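Side-chain contacts in alcohol oxidase (Myceliophthora thermophila, PDB 6F74), which is a VAO-type flavoprotein of the oxygen-dependent FAD-linked oxidoreductase family that binds FAD and probably oxidises its substrates with molecular oxygen: residues A[529-534]-A[548-553]; A[432-437]-A[513-518]. All coordinates share one frame; numbering follows the deposited sequence.

Helix 512-533 takes part in both contacts, and together they illustrate how one long helix can meet its surroundings by different means at its two ends. Interaction 2 comes first along the chain and joins the beginning of the helix to the approach to strand 435-440, an outermost strand of the seven-stranded antiparallel sheet. Interaction 1 follows, linking the end of the helix to the turn leading into helix 551-556, within the berberine-like region. Their centres lie 16 Å apart, and they meet where Leu-530 CD1 packs 4.0 Å from Thr-436 CG2. The contacts differ in kind: methyl-on-guanidinium and apolar packing near the start, a salt bridge near the end.

Interaction 1: residues A[529-534]-A[548-553]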
ATOM      1  N   ALA A 529       9.122 -13.583 -14.486  1.00 23.54           N
ATOM      2  CA  ALA A 529       8.817 -14.967 -14.152  1.00 23.66           C
ATOM      3  C   ALA A 529       7.373 -15.052 -13.671  1.00 23.25           C
ATOM      4  O   ALA A 529       6.647 -15.982 -14.037  1.00 23.55           O
ATOM      5  CB  ALA A 529       9.742 -15.468 -13.073  1.00 23.47           C
ATOM      6  N   LEU A 530       6.966 -14.075 -12.854  1.00 22.61           N
ATOM      7  CA  LEU A 530       5.604 -14.060 -12.322  1.00 22.26           C
ATOM      8  C   LEU A 530       4.572 -13.869 -13.414  1.00 22.61           C
ATOM      9  O   LEU A 530       3.493 -14.480 -13.353  1.00 22.70           O
ATOM     10  CB  LEU A 530       5.440 -12.988 -11.255  1.00 21.61           C
ATOM     11  CG  LEU A 530       6.163 -13.208  -9.930  1.00 21.24           C
ATOM     12  CD1 LEU A 530       5.953 -12.024  -8.998  1.00 20.68           C
ATOM     13  CD2 LEU A 530       5.753 -14.525  -9.254  1.00 21.26           C
ATOM     14  N   LYS A 531       4.898 -13.035 -14.409  1.00 22.88           N
ATOM     15  CA  LYS A 531       4.036 -12.827 -15.571  1.00 23.34           C
ATOM     16  C   LYS A 531       3.926 -14.043 -16.419  1.00 24.04           C
ATOM     17  O   LYS A 531       2.828 -14.364 -16.883  1.00 24.34           O
ATOM     18  CB  LYS A 531       4.499 -11.629 -16.426  1.00 23.51           C
ATOM     19  CG  LYS A 531       4.154 -10.306 -15.781  1.00 22.89           C
ATOM     20  CD  LYS A 531       4.318  -9.085 -16.670  1.00 23.08           C
ATOM     21  CE  LYS A 531       4.117  -7.822 -15.835  1.00 22.43           C
ATOM     22  NZ  LYS A 531       4.211  -6.519 -16.575  1.00 22.54           N
ATOM     23  N   LYS A 532       5.053 -14.731 -16.638  1.00 24.37           N
ATOM     24  CA  LYS A 532       5.047 -15.993 -17.370  1.00 25.08           C
ATOM     25  C   LYS A 532       4.200 -17.048 -16.680  1.00 24.95           C
ATOM     26  O   LYS A 532       3.481 -17.800 -17.347  1.00 25.49           O
ATOM     27  CB  LYS A 532       6.468 -16.522 -17.572  1.00 25.46           C
ATOM     28  CG  LYS A 532       6.530 -17.801 -18.419  1.00 26.30           C
ATOM     29  CD  LYS A 532       7.970 -18.151 -18.790  1.00 26.80           C
ATOM     30  CE  LYS A 532       8.038 -19.463 -19.522  1.00 27.64           C
ATOM     31  NZ  LYS A 532       9.410 -20.028 -19.432  1.00 28.00           N
ATOM     32  N   LEU A 533       4.291 -17.128 -15.357  1.00 24.30           N
ATOM     33  CA  LEU A 533       3.411 -17.999 -14.583  1.00 24.12           C
ATOM     34  C   LEU A 533       1.936 -17.648 -14.734  1.00 24.11           C
ATOM     35  O   LEU A 533       1.125 -18.537 -15.010  1.00 24.51           O
ATOM     36  CB  LEU A 533       3.757 -17.928 -13.112  1.00 23.44           C
ATOM     37  CG  LEU A 533       2.924 -18.799 -12.159  1.00 23.25           C
ATOM     38  CD1 LEU A 533       3.053 -20.274 -12.514  1.00 23.80           C
ATOM     39  CD2 LEU A 533       3.389 -18.506 -10.735  1.00 22.61           C
ATOM     40  N   ALA A 534       1.600 -16.376 -14.526  1.00 23.70           N
ATOM     41  CA  ALA A 534       0.208 -15.904 -14.660  1.00 23.72           C
ATOM     42  C   ALA A 534       0.083 -14.739 -15.640  1.00 23.92           C
ATOM     43  O   ALA A 534       0.037 -13.590 -15.222  1.00 23.45           O
ATOM     44  CB  ALA A 534      -0.351 -15.520 -13.303  1.00 23.07           C
ATOM     45  N   ASP A 548       7.625  -0.885 -14.074  1.00 20.84           N
ATOM     46  CA  ASP A 548       7.241  -1.820 -15.108  1.00 21.35           C
ATOM     47  C   ASP A 548       6.792  -1.011 -16.312  1.00 21.72           C
ATOM     48  O   ASP A 548       5.832  -0.238 -16.202  1.00 21.48           O
ATOM     49  CB  ASP A 548       6.129  -2.723 -14.574  1.00 21.14           C
ATOM     50  CG  ASP A 548       5.572  -3.694 -15.616  1.00 21.69           C
ATOM     51  OD1 ASP A 548       6.215  -3.954 -16.658  1.00 22.26           O
ATOM     52  OD2 ASP A 548       4.470  -4.239 -15.365  1.00 21.61           O
ATOM     53  N   PRO A 549       7.484  -1.150 -17.467  1.00 22.36           N
ATOM     54  CA  PRO A 549       6.982  -0.544 -18.706  1.00 22.84           C
ATOM     55  C   PRO A 549       5.513  -0.841 -19.001  1.00 22.91           C
ATOM     56  O   PRO A 549       4.853  -0.066 -19.700  1.00 23.13           O
ATOM     57  CB  PRO A 549       7.828  -1.215 -19.804  1.00 23.63           C
ATOM     58  CG  PRO A 549       9.098  -1.623 -19.122  1.00 23.52           C
ATOM     59  CD  PRO A 549       8.705  -1.938 -17.695  1.00 22.76           C
ATOM     60  N   GLU A 550       5.030  -1.991 -18.543  1.00 22.81           N
ATOM     61  CA  GLU A 550       3.634  -2.363 -18.759  1.00 22.93           C
ATOM     62  C   GLU A 550       2.759  -2.125 -17.548  1.00 22.28           C
ATOM     63  O   GLU A 550       1.715  -2.772 -17.422  1.00 22.35           O
ATOM     64  CB  GLU A 550       3.568  -3.832 -19.170  1.00 23.39           C
ATOM     65  CG  GLU A 550       4.388  -4.194 -20.401  1.00 24.16           C
ATOM     66  CD  GLU A 550       3.960  -3.477 -21.656  1.00 24.75           C
ATOM     67  OE1 GLU A 550       2.767  -3.059 -21.749  1.00 24.73           O
ATOM     68  OE2 GLU A 550       4.842  -3.303 -22.553  1.00 25.31           O
ATOM     69  N   TYR A 551       3.167  -1.211 -16.662  1.00 21.73           N
ATOM     70  CA  TYR A 551       2.440  -0.949 -15.407  1.00 21.15           C
ATOM     71  C   TYR A 551       0.988  -0.602 -15.598  1.00 21.25           C
ATOM     72  O   TYR A 551       0.204  -0.908 -14.738  1.00 21.00           O
ATOM     73  CB  TYR A 551       3.087   0.154 -14.544  1.00 20.65           C
ATOM     74  CG  TYR A 551       2.782   1.570 -14.991  1.00 20.67           C
ATOM     75  CD1 TYR A 551       1.599   2.240 -14.580  1.00 20.48           C
ATOM     76  CD2 TYR A 551       3.648   2.248 -15.823  1.00 20.94           C
ATOM     77  CE1 TYR A 551       1.311   3.540 -15.017  1.00 20.55           C
ATOM     78  CE2 TYR A 551       3.381   3.556 -16.248  1.00 20.99           C
ATOM     79  CZ  TYR A 551       2.215   4.186 -15.863  1.00 20.79           C
ATOM     80  OH  TYR A 551       1.947   5.446 -16.324  1.00 20.89           O
ATOM     81  N   ILE A 552       0.618   0.053 -16.701  1.00 21.69           N
ATOM     82  CA  ILE A 552      -0.789   0.459 -16.914  1.00 21.87           C
ATOM     83  C   ILE A 552      -1.674  -0.798 -16.899  1.00 22.14           C
ATOM     84  O   ILE A 552      -2.704  -0.883 -16.188  1.00 22.00           O
ATOM     85  CB  ILE A 552      -0.956   1.269 -18.239  1.00 22.42           C
ATOM     86  CG1 ILE A 552      -0.442   2.684 -18.027  1.00 22.10           C
ATOM     87  CG2 ILE A 552      -2.415   1.272 -18.720  1.00 22.87           C
ATOM     88  CD1 ILE A 552      -0.388   3.617 -19.244  1.00 22.60           C
ATOM     89  N   ASP A 553      -1.255  -1.751 -17.703  1.00 22.59           N
ATOM     90  CA  ASP A 553      -1.895  -3.072 -17.801  1.00 22.92           C
ATOM     91  C   ASP A 553      -1.942  -3.794 -16.465  1.00 22.40           C
ATOM     92  O   ASP A 553      -3.001  -4.259 -16.010  1.00 22.44           O
ATOM     93  CB  ASP A 553      -1.103  -3.936 -18.792  1.00 23.46           C
ATOM     94  CG  ASP A 553      -1.966  -4.673 -19.726  1.00 24.20           C
ATOM     95  OD1 ASP A 553      -2.740  -5.546 -19.289  1.00 24.24           O
ATOM     96  OD2 ASP A 553      -1.860  -4.378 -20.925  1.00 24.81           O
TER
HETATM   97  O   HOH W   1       7.108  -6.527 -17.204  1.00 23.45           O
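The carboxylate of Asp-548 is approached in two quite different ways. Lys-531 NZ comes to OD2 on its syn side, only 22° out of the carboxylate plane, whereas the backbone N of Glu-550 reaches OD1 from above that plane, tilted 79° from it. The second of these closes an Asx turn, with Glu-550 N 3.0 Å from Asp-548 OD1. The Asx turn is superimposed on a type I beta turn from Asp-548 to Tyr-551, leading into helix 551-556 with Glu-550 at the N-cap position. Farther along, the Tyr-551 ring has Ile-552 CG1 over one face and Asp-548 O at its edge, in plane.

The link across the two segments is a salt bridge, with Lys-531 NZ 2.6 Å from Asp-548 OD2. Lys-531 sits in the last turns of helix 512-533 and meets the aspartate nearly head-on. Beyond CG its chain is fully extended, which allows the ammonium to span a backbone separation of 10.9 Å between Lys-531 CA and Glu-550 CA. Its side chain also touches Arg-438 of strand 435-440. Asp-548 has CG anti to the backbone N (chi1 176°), and this directs its carboxylate toward the incoming lysine. OD1 is gripped by the turn N-H and a water, and OD2 by the lysine, which together probably limit rotation of the carboxylate; the nearby ammonium would be expected to favour the ionised acid. Glu-550 adds only a marginal contact, its CB 3.8 Å from Lys-531 NZ, and its carboxylate leads away. The water completes the bridge on the OD1 side, accepting from Lys-531 NZ at 3.0 Å and donating to Asp-548 OD1 at 2.8 Å.

Interaction 2: residues A[432-437]-A[513-518]; sequences TSIITS and EIRDYV
Arg-515 owes its reach toward Thr-432 to a first torsion of 174°, which sets CG opposite the backbone N, and to a chain that stays extended as far as NE. On the other segment Thr-432 keeps OG1 beside its backbone N (chi1 -60°), and CG2 therefore falls opposite that N, presenting the methyl to the incoming arginine; the outstretched second torsion of Ile-434 (-176°) carries CD1 outward to the helix. The result is helix-on-sheet packing: helix 512-533 packs on a seven-stranded antiparallel sheet at its margin, where 435-440 is an outermost strand, and meets the chain leading into that strand. Such a sheet is the kind found in the substrate (cap) domain of VAO-type flavoproteins.

Thr-432 and Arg-515 approach from opposite directions. The threonine methyl settles over one face of the guanidinium, with Thr-432 CG2 3.7 Å from Arg-515 NH2 and 3.9 Å from Arg-515 CZ. This is contact by shape, because the polar groups are engaged elsewhere: Arg-515 NH1 bonds to the carbonyl of Tyr-102, which also forms a cation-pi contact with the arginine, and Thr-432 OG1 bonds to the carbonyl of the adjacent Pro-101. The two contacts to Tyr-102 probably limit rotation of the guanidinium. The arginine also touches an N-acetylglucosamine of a glycan attached to the protein.

One turn farther along the helix, the contact becomes mainly apolar. Ile-434, buried beneath the helix and backbone-bonded to Gln-504, crosses Val-518 at about a right angle. Its CD1 lies obliquely to the guanidinium, 4.3 Å from Arg-515 NE, and packs 3.9 Å from Val-518 CG1.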
ATOM      1  N   THR A 432      13.735   1.854   1.022  1.00 18.91           N
ATOM      2  CA  THR A 432      13.125   1.926  -0.302  1.00 18.75           C
ATOM      3  C   THR A 432      12.511   0.573  -0.679  1.00 18.69           C
ATOM      4  O   THR A 432      13.093  -0.491  -0.453  1.00 18.90           O
ATOM      5  CB  THR A 432      14.151   2.370  -1.382  1.00 19.06           C
ATOM      6  OG1 THR A 432      14.657   3.658  -1.051  1.00 19.14           O
ATOM      7  CG2 THR A 432      13.510   2.473  -2.771  1.00 18.97           C
ATOM      8  N   SER A 433      11.322   0.631  -1.267  1.00 18.43           N
ATOM      9  CA  SER A 433      10.622  -0.569  -1.731  1.00 18.40           C
ATOM     10  C   SER A 433      10.906  -0.762  -3.207  1.00 18.61           C
ATOM     11  O   SER A 433      10.734   0.177  -3.996  1.00 18.59           O
ATOM     12  CB  SER A 433       9.117  -0.426  -1.518  1.00 18.11           C
ATOM     13  OG  SER A 433       8.530  -1.685  -1.746  1.00 18.14           O
ATOM     14  N   ILE A 434      11.399  -1.946  -3.542  1.00 18.86           N
ATOM     15  CA  ILE A 434      11.587  -2.377  -4.938  1.00 19.15           C
ATOM     16  C   ILE A 434      11.015  -3.782  -5.023  1.00 19.19           C
ATOM     17  O   ILE A 434      11.687  -4.772  -4.757  1.00 19.42           O
ATOM     18  CB  ILE A 434      13.066  -2.357  -5.405  1.00 19.60           C
ATOM     19  CG1 ILE A 434      13.726  -1.036  -4.974  1.00 19.58           C
ATOM     20  CG2 ILE A 434      13.117  -2.566  -6.926  1.00 19.94           C
ATOM     21  CD1 ILE A 434      15.141  -0.853  -5.465  1.00 20.09           C
ATOM     22  N   ILE A 435       9.722  -3.831  -5.343  1.00 19.00           N
ATOM     23  CA  ILE A 435       8.974  -5.070  -5.407  1.00 19.04           C
ATOM     24  C   ILE A 435       8.194  -5.156  -6.704  1.00 19.20           C
ATOM     25  O   ILE A 435       8.005  -4.147  -7.425  1.00 19.21           O
ATOM     26  CB  ILE A 435       8.014  -5.224  -4.194  1.00 18.72           C
ATOM     27  CG1 ILE A 435       6.972  -4.094  -4.167  1.00 18.46           C
ATOM     28  CG2 ILE A 435       8.813  -5.256  -2.890  1.00 18.65           C
ATOM     29  CD1 ILE A 435       5.858  -4.234  -3.130  1.00 18.25           C
ATOM     30  N   THR A 436       7.741  -6.372  -6.986  1.00 19.37           N
ATOM     31  CA  THR A 436       6.783  -6.627  -8.081  1.00 19.57           C
ATOM     32  C   THR A 436       5.655  -7.483  -7.521  1.00 19.47           C
ATOM     33  O   THR A 436       5.862  -8.274  -6.590  1.00 19.38           O
ATOM     34  CB  THR A 436       7.466  -7.325  -9.276  1.00 20.09           C
ATOM     35  OG1 THR A 436       6.524  -7.569 -10.310  1.00 20.34           O
ATOM     36  CG2 THR A 436       8.166  -8.662  -8.828  1.00 20.26           C
ATOM     37  N   SER A 437       4.439  -7.299  -8.022  1.00 19.51           N
ATOM     38  CA  SER A 437       3.314  -8.107  -7.542  1.00 19.49           C
ATOM     39  C   SER A 437       2.562  -8.676  -8.733  1.00 19.91           C
ATOM     40  O   SER A 437       2.523  -8.078  -9.835  1.00 20.14           O
ATOM     41  CB  SER A 437       2.384  -7.332  -6.605  1.00 19.17           C
ATOM     42  OG  SER A 437       1.930  -6.089  -7.127  1.00 19.13           O
ATOM     43  N   GLU A 513      23.727   3.159 -10.252  1.00 24.77           N
ATOM     44  CA  GLU A 513      24.055   1.913 -10.926  1.00 25.29           C
ATOM     45  C   GLU A 513      23.530   0.723 -10.164  1.00 24.87           C
ATOM     46  O   GLU A 513      22.989  -0.193 -10.752  1.00 24.86           O
ATOM     47  CB  GLU A 513      25.584   1.783 -11.119  1.00 26.31           C
ATOM     48  CG  GLU A 513      26.130   2.824 -12.049  1.00 26.87           C
ATOM     49  CD  GLU A 513      26.346   4.231 -11.484  1.00 26.68           C
ATOM     50  OE1 GLU A 513      25.926   4.671 -10.341  1.00 26.01           O
ATOM     51  OE2 GLU A 513      26.998   4.925 -12.288  1.00 27.32           O
ATOM     52  N   ILE A 514      23.691   0.752  -8.846  1.00 24.59           N
ATOM     53  CA  ILE A 514      23.242  -0.337  -7.985  1.00 24.22           C
ATOM     54  C   ILE A 514      21.719  -0.406  -7.989  1.00 23.40           C
ATOM     55  O   ILE A 514      21.160  -1.496  -8.085  1.00 23.26           O
ATOM     56  CB  ILE A 514      23.840  -0.242  -6.556  1.00 24.23           C
ATOM     57  CG1 ILE A 514      23.958  -1.624  -5.900  1.00 24.32           C
ATOM     58  CG2 ILE A 514      23.080   0.725  -5.659  1.00 23.52           C
ATOM     59  CD1 ILE A 514      22.772  -2.111  -5.117  1.00 23.54           C
ATOM     60  N   ARG A 515      21.052   0.740  -7.946  1.00 22.93           N
ATOM     61  CA  ARG A 515      19.588   0.759  -7.990  1.00 22.22           C
ATOM     62  C   ARG A 515      19.051   0.245  -9.343  1.00 22.38           C
ATOM     63  O   ARG A 515      18.052  -0.498  -9.367  1.00 22.04           O
ATOM     64  CB  ARG A 515      19.033   2.158  -7.699  1.00 21.78           C
ATOM     65  CG  ARG A 515      17.525   2.216  -7.882  1.00 21.17           C
ATOM     66  CD  ARG A 515      16.881   3.238  -6.989  1.00 20.65           C
ATOM     67  NE  ARG A 515      15.427   3.153  -6.977  1.00 20.13           N
ATOM     68  CZ  ARG A 515      14.642   3.897  -6.192  1.00 19.68           C
ATOM     69  NH1 ARG A 515      15.179   4.800  -5.371  1.00 19.67           N
ATOM     70  NH2 ARG A 515      13.309   3.770  -6.236  1.00 19.30           N
ATOM     71  N   ASP A 516      19.701   0.627 -10.446  1.00 22.96           N
ATOM     72  CA  ASP A 516      19.284   0.147 -11.776  1.00 23.26           C
ATOM     73  C   ASP A 516      19.464  -1.371 -11.907  1.00 23.58           C
ATOM     74  O   ASP A 516      18.637  -2.039 -12.538  1.00 23.52           O
ATOM     75  CB  ASP A 516      20.071   0.815 -12.914  1.00 23.96           C
ATOM     76  CG  ASP A 516      19.870   2.305 -12.994  1.00 23.72           C
ATOM     77  OD1 ASP A 516      18.842   2.870 -12.493  1.00 23.01           O
ATOM     78  OD2 ASP A 516      20.768   2.930 -13.571  1.00 24.31           O
ATOM     79  N   TYR A 517      20.546  -1.900 -11.328  1.00 23.97           N
ATOM     80  CA  TYR A 517      20.771  -3.358 -11.283  1.00 24.27           C
ATOM     81  C   TYR A 517      19.650  -4.045 -10.496  1.00 23.56           C
ATOM     82  O   TYR A 517      19.070  -5.015 -10.952  1.00 23.59           O
ATOM     83  CB  TYR A 517      22.165  -3.725 -10.692  1.00 24.85           C
ATOM     84  CG  TYR A 517      22.261  -5.210 -10.408  1.00 25.04           C
ATOM     85  CD1 TYR A 517      22.492  -6.117 -11.431  1.00 25.68           C
ATOM     86  CD2 TYR A 517      22.045  -5.710  -9.132  1.00 24.60           C
ATOM     87  CE1 TYR A 517      22.552  -7.497 -11.189  1.00 25.87           C
ATOM     88  CE2 TYR A 517      22.077  -7.079  -8.863  1.00 24.76           C
ATOM     89  CZ  TYR A 517      22.336  -7.974  -9.891  1.00 25.38           C
ATOM     90  OH  TYR A 517      22.324  -9.350  -9.608  1.00 25.54           O
ATOM     91  N   VAL A 518      19.344  -3.546  -9.313  1.00 22.98           N
ATOM     92  CA  VAL A 518      18.292  -4.157  -8.493  1.00 22.36           C
ATOM     93  C   VAL A 518      16.919  -4.005  -9.145  1.00 21.96           C
ATOM     94  O   VAL A 518      16.146  -4.955  -9.158  1.00 21.81           O
ATOM     95  CB  VAL A 518      18.286  -3.609  -7.059  1.00 21.92           C
ATOM     96  CG1 VAL A 518      17.100  -4.161  -6.267  1.00 21.33           C
ATOM     97  CG2 VAL A 518      19.579  -3.986  -6.355  1.00 22.39           C
TER